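Local structure of glycosylation Associate Protein 1 (Streptococcus agalactiae serotype V, 6OYC) at residues Phe24-Thr27 against Asn28-Phe31; Leu112-Ser116 against Gly117-Ala121; Glu258-Ala262 against His263-Glu267; Gln471-Glu474 against Lys475-Tyr479; Gln505-Glu508 against Arg509-Ser513. The protein probably acts together with Gap2 and Gap3 in the glycosylation and accessory Sec export of a surface adhesin, using a glycosyltransferase-like (GT-B) framework. All blocks are in the same frame, centred on the assembly; numbering follows the deposited sequence.

Interaction 1: Phe24-Thr27 against Asn28-Phe31. With SO4 (sulfate ion), chain K.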
# COMPACT_ATOMS: atom_id res chain seq x y z
N PHE A 24 -10.04 2.77 -7.45
CA PHE A 24 -9.48 4.11 -7.27
C PHE A 24 -8.41 4.10 -6.19
O PHE A 24 -8.37 4.99 -5.33
CB PHE A 24 -10.59 5.12 -6.95
CG PHE A 24 -10.35 6.49 -7.50
CD1 PHE A 24 -9.98 6.66 -8.83
CD2 PHE A 24 -10.47 7.60 -6.69
CE1 PHE A 24 -9.75 7.92 -9.35
CE2 PHE A 24 -10.24 8.88 -7.21
CZ PHE A 24 -9.88 9.03 -8.55
N LYS A 25 -7.54 3.10 -6.20
CA LYS A 25 -6.53 2.99 -5.15
C LYS A 25 -5.46 4.08 -5.31
O LYS A 25 -4.95 4.28 -6.42
CB LYS A 25 -5.89 1.61 -5.20
CG LYS A 25 -4.78 1.38 -4.17
CD LYS A 25 -3.98 0.13 -4.56
CE LYS A 25 -2.57 0.12 -3.98
NZ LYS A 25 -1.78 1.31 -4.37
N PRO A 26 -5.12 4.81 -4.25
CA PRO A 26 -3.94 5.70 -4.31
C PRO A 26 -2.67 4.88 -4.45
O PRO A 26 -2.55 3.77 -3.92
CB PRO A 26 -3.97 6.45 -2.97
CG PRO A 26 -5.29 6.13 -2.34
CD PRO A 26 -5.74 4.82 -2.92
N THR A 27 -1.69 5.45 -5.17
CA THR A 27 -0.43 4.73 -5.40
C THR A 27 0.43 4.61 -4.13
O THR A 27 1.31 3.75 -4.08
CB THR A 27 0.39 5.41 -6.50
OG1 THR A 27 0.27 6.82 -6.36
CG2 THR A 27 -0.12 4.99 -7.87
N ASN A 28 0.18 5.44 -3.11
CA ASN A 28 1.02 5.49 -1.92
C ASN A 28 0.44 4.75 -0.73
O ASN A 28 1.01 4.82 0.36
CB ASN A 28 1.29 6.94 -1.52
CG ASN A 28 0.03 7.66 -1.04
OD1 ASN A 28 -1.09 7.35 -1.46
ND2 ASN A 28 0.21 8.63 -0.15
N VAL A 29 -0.70 4.07 -0.88
CA VAL A 29 -1.22 3.18 0.14
C VAL A 29 -0.83 1.76 -0.25
O VAL A 29 -1.05 1.34 -1.39
CB VAL A 29 -2.75 3.32 0.28
CG1 VAL A 29 -3.31 2.33 1.33
CG2 VAL A 29 -3.10 4.74 0.66
N GLY A 30 -0.25 1.02 0.69
CA GLY A 30 0.10 -0.35 0.39
C GLY A 30 1.39 -0.80 1.02
O GLY A 30 1.73 -0.36 2.14
N PHE A 31 2.13 -1.66 0.31
CA PHE A 31 3.34 -2.29 0.83
C PHE A 31 4.28 -1.26 1.45
O PHE A 31 4.56 -0.23 0.84
CB PHE A 31 4.04 -3.04 -0.31
CG PHE A 31 5.32 -3.69 0.09
CD1 PHE A 31 5.32 -4.96 0.67
CD2 PHE A 31 6.53 -3.02 -0.05
CE1 PHE A 31 6.50 -5.56 1.08
CE2 PHE A 31 7.72 -3.61 0.35
CZ PHE A 31 7.70 -4.89 0.91
S SO4 K . -2.59 9.68 -6.29
O1 SO4 K . -2.07 8.32 -6.32
O2 SO4 K . -2.60 10.19 -4.91
O3 SO4 K . -3.93 9.67 -6.88
O4 SO4 K . -1.74 10.56 -7.10

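Interaction 2: Leu112-Ser116 against Gly117-Ala121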
# COMPACT_ATOMS: atom_id res chain seq x y z
N LEU A 112 -26.35 0.60 -8.04
CA LEU A 112 -27.31 1.60 -7.62
C LEU A 112 -28.60 0.93 -7.13
O LEU A 112 -29.17 0.09 -7.83
CB LEU A 112 -27.63 2.56 -8.77
CG LEU A 112 -26.38 3.30 -9.24
CD1 LEU A 112 -26.63 4.03 -10.57
CD2 LEU A 112 -25.89 4.26 -8.14
N VAL A 113 -29.02 1.30 -5.92
CA VAL A 113 -30.31 0.92 -5.37
C VAL A 113 -31.25 2.12 -5.50
O VAL A 113 -31.03 3.16 -4.87
CB VAL A 113 -30.19 0.49 -3.91
CG1 VAL A 113 -31.56 0.05 -3.37
CG2 VAL A 113 -29.17 -0.61 -3.78
N LYS A 114 -32.29 1.97 -6.33
CA LYS A 114 -33.25 3.02 -6.61
C LYS A 114 -34.66 2.50 -6.34
O LYS A 114 -34.91 1.29 -6.32
CB LYS A 114 -33.18 3.52 -8.06
CG LYS A 114 -31.83 4.18 -8.46
CD LYS A 114 -31.91 5.06 -9.72
CE LYS A 114 -30.50 5.45 -10.20
NZ LYS A 114 -30.38 6.75 -10.94
N LYS A 115 -35.57 3.45 -6.15
CA LYS A 115 -36.99 3.16 -5.95
C LYS A 115 -37.77 4.13 -6.84
O LYS A 115 -37.79 5.34 -6.57
CB LYS A 115 -37.37 3.30 -4.46
CG LYS A 115 -38.84 3.19 -4.10
CD LYS A 115 -39.49 1.90 -4.59
CE LYS A 115 -40.95 1.77 -4.10
NZ LYS A 115 -40.99 1.33 -2.69
N SER A 116 -38.35 3.61 -7.92
CA SER A 116 -39.03 4.43 -8.94
C SER A 116 -38.23 5.68 -9.31
O SER A 116 -38.74 6.79 -9.29
CB SER A 116 -40.43 4.81 -8.48
OG SER A 116 -41.07 3.70 -7.88
N GLY A 117 -36.96 5.48 -9.65
CA GLY A 117 -36.12 6.59 -10.06
C GLY A 117 -35.45 7.36 -8.94
O GLY A 117 -34.53 8.13 -9.21
N ASP A 118 -35.89 7.19 -7.69
CA ASP A 118 -35.24 7.84 -6.55
C ASP A 118 -34.04 7.02 -6.09
O ASP A 118 -34.17 5.83 -5.79
CB ASP A 118 -36.22 8.00 -5.39
CG ASP A 118 -37.09 9.22 -5.54
OD1 ASP A 118 -37.16 9.75 -6.67
OD2 ASP A 118 -37.71 9.63 -4.54
N LEU A 119 -32.88 7.67 -6.02
CA LEU A 119 -31.69 7.02 -5.48
C LEU A 119 -31.90 6.68 -4.00
O LEU A 119 -32.22 7.56 -3.20
CB LEU A 119 -30.47 7.93 -5.63
CG LEU A 119 -29.13 7.31 -5.20
CD1 LEU A 119 -28.86 5.97 -5.92
CD2 LEU A 119 -27.98 8.28 -5.43
N ILE A 120 -31.75 5.41 -3.66
CA ILE A 120 -31.72 4.99 -2.26
C ILE A 120 -30.30 4.79 -1.76
O ILE A 120 -29.97 5.19 -0.65
CB ILE A 120 -32.56 3.71 -2.05
CG1 ILE A 120 -33.98 3.90 -2.59
CG2 ILE A 120 -32.58 3.34 -0.59
CD1 ILE A 120 -34.63 5.12 -2.05
N ALA A 121 -29.43 4.15 -2.55
CA ALA A 121 -28.13 3.80 -2.02
C ALA A 121 -27.16 3.51 -3.15
O ALA A 121 -27.55 3.19 -4.27
CB ALA A 121 -28.20 2.58 -1.09

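Interaction 3: Glu258-Ala262 against His263-Glu267. With SO4 (sulfate ion), chain J.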
# COMPACT_ATOMS: atom_id res chain seq x y z
N GLU A 258 9.07 6.84 1.66
CA GLU A 258 7.79 7.22 1.06
C GLU A 258 6.90 7.95 2.07
O GLU A 258 6.10 8.80 1.68
CB GLU A 258 7.07 5.99 0.51
CG GLU A 258 5.70 6.25 -0.12
CD GLU A 258 4.85 4.97 -0.30
OE1 GLU A 258 4.47 4.66 -1.45
OE2 GLU A 258 4.57 4.28 0.71
N ARG A 259 7.03 7.63 3.36
CA ARG A 259 6.24 8.20 4.45
C ARG A 259 6.94 9.35 5.17
O ARG A 259 6.30 10.31 5.58
CB ARG A 259 5.93 7.12 5.49
CG ARG A 259 5.17 7.60 6.71
CD ARG A 259 4.92 6.44 7.69
NE ARG A 259 6.16 5.94 8.28
CZ ARG A 259 6.67 4.73 8.06
NH1 ARG A 259 6.04 3.87 7.26
NH2 ARG A 259 7.81 4.37 8.65
N ASN A 260 8.25 9.29 5.32
CA ASN A 260 8.94 10.17 6.25
C ASN A 260 9.67 11.28 5.52
O ASN A 260 10.37 11.04 4.53
CB ASN A 260 9.89 9.35 7.12
CG ASN A 260 9.13 8.42 8.04
OD1 ASN A 260 9.40 7.22 8.11
ND2 ASN A 260 8.13 8.97 8.72
N ASN A 261 9.48 12.50 6.00
CA ASN A 261 10.33 13.63 5.63
C ASN A 261 11.62 13.58 6.45
O ASN A 261 11.60 13.69 7.69
CB ASN A 261 9.57 14.93 5.87
CG ASN A 261 10.27 16.11 5.28
OD1 ASN A 261 11.50 16.22 5.36
ND2 ASN A 261 9.50 17.02 4.69
N ALA A 262 12.75 13.41 5.76
CA ALA A 262 14.05 13.32 6.43
C ALA A 262 14.28 14.49 7.39
O ALA A 262 14.79 14.31 8.50
CB ALA A 262 15.16 13.27 5.38
N HIS A 263 13.92 15.71 6.97
CA HIS A 263 14.06 16.85 7.86
C HIS A 263 13.29 16.63 9.15
O HIS A 263 13.79 16.92 10.25
CB HIS A 263 13.59 18.14 7.18
CG HIS A 263 13.43 19.29 8.12
ND1 HIS A 263 14.50 20.06 8.54
CD2 HIS A 263 12.34 19.78 8.76
CE1 HIS A 263 14.06 20.99 9.38
NE2 HIS A 263 12.76 20.84 9.53
N ASN A 264 12.05 16.12 9.05
CA ASN A 264 11.26 15.85 10.24
C ASN A 264 11.90 14.78 11.10
O ASN A 264 11.89 14.87 12.33
CB ASN A 264 9.84 15.44 9.86
CG ASN A 264 9.00 16.60 9.39
OD1 ASN A 264 9.46 17.75 9.38
ND2 ASN A 264 7.76 16.32 9.01
N VAL A 265 12.46 13.74 10.48
CA VAL A 265 13.17 12.74 11.25
C VAL A 265 14.35 13.37 11.99
O VAL A 265 14.46 13.28 13.21
CB VAL A 265 13.63 11.58 10.34
CG1 VAL A 265 14.48 10.61 11.15
CG2 VAL A 265 12.42 10.88 9.73
N LEU A 266 15.24 14.04 11.24
CA LEU A 266 16.47 14.58 11.82
C LEU A 266 16.22 15.67 12.83
O LEU A 266 17.15 16.03 13.56
CB LEU A 266 17.36 15.14 10.72
CG LEU A 266 17.77 14.08 9.71
CD1 LEU A 266 18.13 14.74 8.39
CD2 LEU A 266 18.93 13.32 10.31
N GLU A 267 15.01 16.20 12.90
CA GLU A 267 14.69 17.24 13.87
C GLU A 267 14.17 16.67 15.18
O GLU A 267 14.27 17.34 16.22
CB GLU A 267 13.67 18.20 13.24
CG GLU A 267 12.73 18.90 14.19
CD GLU A 267 11.72 19.79 13.47
OE1 GLU A 267 10.84 19.23 12.77
OE2 GLU A 267 11.80 21.04 13.62
S SO4 J . 6.82 12.49 9.58
O1 SO4 J . 6.45 11.50 10.60
O2 SO4 J . 7.17 13.77 10.22
O3 SO4 J . 7.98 12.00 8.82
O4 SO4 J . 5.70 12.68 8.64

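Interaction 4: Gln471-Glu474 against Lys475-Tyr479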
# COMPACT_ATOMS: atom_id res chain seq x y z
N GLN A 471 17.02 7.25 -27.10
CA GLN A 471 17.45 6.40 -28.21
C GLN A 471 18.42 5.32 -27.76
O GLN A 471 18.58 4.31 -28.46
CB GLN A 471 18.04 7.27 -29.33
CG GLN A 471 19.56 7.30 -29.43
CD GLN A 471 20.06 8.10 -30.65
OE1 GLN A 471 19.63 7.87 -31.79
NE2 GLN A 471 20.98 9.03 -30.41
N GLU A 472 19.03 5.47 -26.59
CA GLU A 472 19.86 4.41 -26.05
C GLU A 472 19.04 3.17 -25.66
O GLU A 472 19.63 2.11 -25.43
CB GLU A 472 20.64 4.97 -24.87
CG GLU A 472 21.97 4.30 -24.59
CD GLU A 472 22.68 4.96 -23.41
OE1 GLU A 472 22.32 6.12 -23.08
OE2 GLU A 472 23.58 4.32 -22.82
N LEU A 473 17.70 3.27 -25.59
CA LEU A 473 16.86 2.07 -25.52
C LEU A 473 17.21 1.08 -26.61
O LEU A 473 17.10 -0.14 -26.41
CB LEU A 473 15.38 2.43 -25.64
CG LEU A 473 14.68 3.06 -24.43
CD1 LEU A 473 13.24 3.44 -24.80
CD2 LEU A 473 14.74 2.13 -23.21
N GLU A 474 17.61 1.58 -27.79
CA GLU A 474 17.98 0.72 -28.91
C GLU A 474 19.22 -0.11 -28.60
O GLU A 474 19.47 -1.12 -29.28
CB GLU A 474 18.21 1.54 -30.18
CG GLU A 474 16.93 2.01 -30.85
CD GLU A 474 17.17 3.16 -31.82
OE1 GLU A 474 16.51 4.22 -31.69
OE2 GLU A 474 18.02 3.00 -32.72
N LYS A 475 20.01 0.29 -27.61
CA LYS A 475 21.11 -0.51 -27.10
C LYS A 475 20.72 -1.29 -25.85
O LYS A 475 21.03 -2.48 -25.73
CB LYS A 475 22.31 0.39 -26.79
CG LYS A 475 23.56 -0.31 -26.31
CD LYS A 475 24.72 0.68 -26.12
CE LYS A 475 26.00 -0.00 -25.60
NZ LYS A 475 27.20 0.91 -25.62
N ALA A 476 19.99 -0.64 -24.94
CA ALA A 476 19.68 -1.24 -23.64
C ALA A 476 18.71 -2.41 -23.77
O ALA A 476 18.83 -3.40 -23.04
CB ALA A 476 19.13 -0.16 -22.70
N ILE A 477 17.73 -2.32 -24.66
CA ILE A 477 16.73 -3.38 -24.77
C ILE A 477 17.38 -4.66 -25.30
O ILE A 477 17.18 -5.73 -24.70
CB ILE A 477 15.53 -2.94 -25.62
CG1 ILE A 477 14.76 -1.82 -24.92
CG2 ILE A 477 14.61 -4.11 -25.88
CD1 ILE A 477 13.56 -1.29 -25.70
N PRO A 478 18.18 -4.62 -26.38
CA PRO A 478 18.88 -5.85 -26.80
C PRO A 478 19.83 -6.39 -25.75
O PRO A 478 19.96 -7.61 -25.60
CB PRO A 478 19.62 -5.42 -28.06
CG PRO A 478 18.80 -4.30 -28.61
CD PRO A 478 18.34 -3.55 -27.39
N TYR A 479 20.49 -5.50 -25.00
CA TYR A 479 21.44 -5.91 -23.97
C TYR A 479 20.84 -6.92 -22.99
O TYR A 479 21.54 -7.80 -22.48
CB TYR A 479 21.90 -4.67 -23.21
CG TYR A 479 22.91 -4.94 -22.12
CD1 TYR A 479 24.27 -5.04 -22.42
CD2 TYR A 479 22.53 -5.05 -20.78
CE1 TYR A 479 25.21 -5.27 -21.43
CE2 TYR A 479 23.48 -5.28 -19.78
CZ TYR A 479 24.82 -5.39 -20.12
OH TYR A 479 25.79 -5.61 -19.16

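Interaction 5: Gln505-Glu508 against Arg509-Ser513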
# COMPACT_ATOMS: atom_id res chain seq x y z
N GLN A 505 19.91 -13.18 8.48
CA GLN A 505 21.12 -12.48 8.92
C GLN A 505 20.85 -11.00 9.15
O GLN A 505 21.39 -10.40 10.08
CB GLN A 505 22.24 -12.67 7.90
CG GLN A 505 22.74 -14.10 7.83
CD GLN A 505 22.04 -14.91 6.77
OE1 GLN A 505 20.96 -14.54 6.28
NE2 GLN A 505 22.63 -16.05 6.40
N LEU A 506 20.02 -10.39 8.31
CA LEU A 506 19.64 -9.00 8.51
C LEU A 506 18.93 -8.82 9.85
O LEU A 506 19.25 -7.92 10.63
CB LEU A 506 18.76 -8.54 7.35
CG LEU A 506 18.53 -7.05 7.18
CD1 LEU A 506 19.84 -6.28 7.29
CD2 LEU A 506 17.86 -6.78 5.85
N VAL A 507 17.96 -9.71 10.15
CA VAL A 507 17.22 -9.63 11.40
C VAL A 507 18.16 -9.72 12.59
O VAL A 507 18.06 -8.95 13.55
CB VAL A 507 16.15 -10.73 11.47
CG1 VAL A 507 15.62 -10.88 12.88
CG2 VAL A 507 15.01 -10.43 10.50
N GLU A 508 19.10 -10.66 12.53
CA GLU A 508 20.05 -10.83 13.62
C GLU A 508 20.97 -9.62 13.74
O GLU A 508 21.33 -9.22 14.85
CB GLU A 508 20.86 -12.11 13.40
CG GLU A 508 21.38 -12.71 14.68
CD GLU A 508 20.27 -13.30 15.54
OE1 GLU A 508 19.14 -13.47 15.02
OE2 GLU A 508 20.54 -13.58 16.73
N ARG A 509 21.36 -9.02 12.61
CA ARG A 509 22.16 -7.79 12.67
C ARG A 509 21.39 -6.67 13.35
O ARG A 509 21.94 -5.96 14.21
CB ARG A 509 22.59 -7.38 11.26
CG ARG A 509 23.37 -6.07 11.18
CD ARG A 509 24.08 -5.92 9.84
NE ARG A 509 25.01 -7.02 9.62
CZ ARG A 509 24.83 -8.00 8.73
NH1 ARG A 509 23.75 -8.02 7.97
NH2 ARG A 509 25.74 -8.96 8.62
N ILE A 510 20.13 -6.47 12.96
CA ILE A 510 19.28 -5.48 13.62
C ILE A 510 19.20 -5.77 15.11
O ILE A 510 19.41 -4.88 15.94
CB ILE A 510 17.87 -5.47 12.98
CG1 ILE A 510 17.94 -5.01 11.53
CG2 ILE A 510 16.92 -4.58 13.77
CD1 ILE A 510 16.68 -5.33 10.75
N ILE A 511 18.94 -7.03 15.46
CA ILE A 511 18.65 -7.39 16.84
C ILE A 511 19.87 -7.19 17.73
O ILE A 511 19.76 -6.71 18.86
CB ILE A 511 18.16 -8.84 16.91
CG1 ILE A 511 16.71 -8.93 16.45
CG2 ILE A 511 18.27 -9.38 18.33
CD1 ILE A 511 16.25 -10.34 16.32
N ASN A 512 21.05 -7.60 17.26
CA ASN A 512 22.26 -7.55 18.08
C ASN A 512 23.00 -6.23 17.96
O ASN A 512 24.05 -6.07 18.58
CB ASN A 512 23.22 -8.71 17.72
CG ASN A 512 22.63 -10.08 18.04
OD1 ASN A 512 22.73 -11.02 17.25
ND2 ASN A 512 22.00 -10.20 19.21
N SER A 513 22.49 -5.28 17.18
CA SER A 513 23.09 -3.95 17.17
C SER A 513 22.90 -3.24 18.51
O SER A 513 23.54 -2.22 18.76
CB SER A 513 22.49 -3.12 16.03
OG SER A 513 21.13 -2.84 16.30

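Interaction 1: Phe24-Thr27 against Asn28-Phe31
K25 reaches along the type I beta turn P26-V29 and clasps it through two carbonyls. Its NZ lies 3.1 Å from V29 O in a hydrogen bond directed nearly along the C=O axis (160°), and the same nitrogen gives a short hydrogen bond to P26 O, 2.6 Å from NZ and tilted out of that carbonyl's plane. One ammonium group therefore grips carbonyls at both ends of the turn, whose own atoms P26 O and V29 N stay 3.6 Å apart. The lysine chain runs out extended and bends only at its last torsion, which curls NZ in between the two oxygens. P26 and V29 lie side by side and point the same way, P26 CG 4.0 Å from V29 CG2, while N28 OD1 comes to 3.4 Å from P26 CB. A sulfate, probably from the crystallisation liquor, sits beside the turn. T27 holds one oxygen of it twice: its backbone N points almost straight at O1 (N-H...O 178°), and OG1, turned between the backbone N and carbonyl carbon (chi1 39°), stands 2.8 Å from sulfate O1. Farther out, the loop between strand 2-5 and helix 33-43 is placed by residues from late in the chain: R358 makes a cation-pi contact with the F24 ring and donates through NH1 to F24 O, and E414 OE1 accepts from F31 N.

Interaction 2: Leu112-Ser116 against Gly117-Ala121
K115 and D118 close a tight hairpin between strands 111-115 and 118-125: K115 N to D118 O is 2.8 Å and D118 N to K115 O 2.9 Å, and S116 and G117 form the corners of a type I' beta turn, both with positive phi. Two residues on, a classic beta bulge interrupts the antiparallel pairing, since I120 and A121 both stand opposite V113. V113 O accepts from both nitrogens, I120 N at 2.7 Å and A121 N at 3.0 Å, each lying in the plane of that carbonyl. I120 takes the helix-like backbone conformation of the first bulge residue (phi -99°, psi -43°). The bulge lets I120 and A121 flank V113 on one face: the side chains of V113 and I120 cross obliquely, V113 CG1 4.0 Å from I120 CB, and V113 CB meets A121 CB. I120 CG1 also lies 3.9 Å from K115 CB, while the lysine chain bends away and its NZ bonds to E100 O. The opposite face carries L112, K114 and L119. L119 CG is anti to the backbone N (chi1 -175°), which sends CD1 back over the neighbouring strand to 4.1 Å from L112 CD2. W98 covers V113 and A121, and Y136 packs on I120, so this part of the large antiparallel sheet has a sheltered side. The chemistry is divided accordingly: the turn is fixed by paired backbone bonds near solvent, whereas the bulge combines a doubly used carbonyl with aliphatic packing.

Interaction 3: Glu258-Ala262 against His263-Glu267
N261 caps the helix that carries H263: its OD1 accepts from H263 N at 3.0 Å, a bent bond (130° at the hydrogen). CG lies anti to the backbone N (chi1 -169°), and this brings the amide alongside the H263 side chain, the two pointing the same way with amide and ring planes 70° apart. The first helical bonds follow from the same place: V265 N donates to N261 O at 2.9 Å, and L266 N reaches A262 O at 2.8 Å in an almost straight bond. A sulfate, probably from the crystallisation liquor, sits by this helix start. N264 ND2 donates to its O2 at 2.9 Å; N260 ND2 and N261 N both donate to its O3, at 3.0 Å and 3.2 Å, and Q236 N donates to the same ion. N260 ND2 is also bound to F234 O and its OD1 to F256 N, so this amide is fixed on both sides. Such a strand-loop-helix connection, leading from strand 250-255 of the parallel sheet, puts a helix N-terminus at the C-terminal end of the strand, as in Rossmann-like domains. Beneath the cap, L266 CG folds over A262 O at 3.2 Å. V265 CG2 packs 3.9 Å from N260 CB, and the valine also touches V255 and, together with L266, L289 of helix 283-292.

Interaction 4: Gln471-Glu474 against Lys475-Tyr479
The first turn of helix 473-481, where a short 3-10 segment passes into alpha helix, is tied together by E472 O, which takes both K475 N and A476 N. The A476 N bond is 2.8 Å long and lies in the carbonyl plane; K475 N, at 2.9 Å, stands above that plane, 62° out of it. A shared carbonyl with i+3 and i+4 donors is consistent with 3-10 passing into alpha helix. L473 O then accepts from I477 N at 2.9 Å. The next bond is missing because P478 has no N-H: P478 CD comes to 3.3 Å from E474 O instead, and the helix kinks there before Y479 N resumes the pattern with K475 O. I477 CG1 is anti to its own carbonyl carbon (chi1 -66°), lying over L473 O at 3.2 Å and carrying CD1 to 4.1 Å from L473 CB. These two side chains, one helical turn apart, press on I428 of strand 426-428, and I477 also meets L339 and V342 of helix 329-344; A476 packs against Y465 and I467. The polar ends turn to other partners: E472 OE1 meets E468 N, and E474 OE1 bonds to S338 OG. E472 OE2 and K475 NZ remain 5.7 Å apart, where opposite charges may attract without a salt bridge. An amphipathic helix covering a parallel sheet next to a neighbouring helix is typical of the Rossmann-like halves of the GT-B fold, to whose clan this protein belongs.

Interaction 5: Gln505-Glu508 against Arg509-Ser513
V507 and I511 form the close-packed side: they lie side by side, pointing the same way, with V507 CG1 only 3.5 Å from I511 CD1. I511 CG1, anti to its carbonyl carbon (chi1 -76°), runs over V507 O at 3.2 Å, the oxygen that also accepts from I511 N. Next to them I510 CD1 lies 4.4 Å from L506 CG, a looser touch, and I510 N makes a nearly straight bond (171°) to L506 O. The apolar stripe rests on M40 and F41 of helix 33-43 and on I279 of strand 277-280. Helix 505-512 is the last of the chain and lies against the first parallel-sheet half, as the C-terminal helix does in many GT-B proteins. The outer side is looser and polar. E508 and N512 cross there with carboxylate and amide planes 69° apart, and as modelled N512 OD1 is 3.4 Å from E508 CG, facing the carboxylate as another acceptor; what ties the two residues together is the backbone bond from N512 N to E508 O. E508 OE1 has K46 NZ as a long, weak ion partner. R509 bends at its third torsion and spreads its guanidinium face over Q505 O, NH1 staying 4.0 Å away. Farther on, S513 OG donates to I510 O at 2.7 Å.

Overall arrangement
In chain order the contacts run from interaction 1 to interaction 5. Interaction 1 lies in a loop after strand 2-5, and interaction 3 where the loop after strand 250-255 enters helix 262-267, both strands being in the seven-stranded parallel sheet; their centres are 20 Å apart, yet they touch where E258 OE1 meets N28 CA. Interaction 2 lies in the ten-stranded antiparallel sheet, about 34 Å from the chain centre and about 58 Å, centre to centre, from interaction 5. Interaction 4 packs on the second, six-stranded parallel sheet, whereas interaction 5, the last helix, returns to the first. The set thus samples both Rossmann-like halves and the added antiparallel sheet, with interaction 1 near the middle, between the two halves.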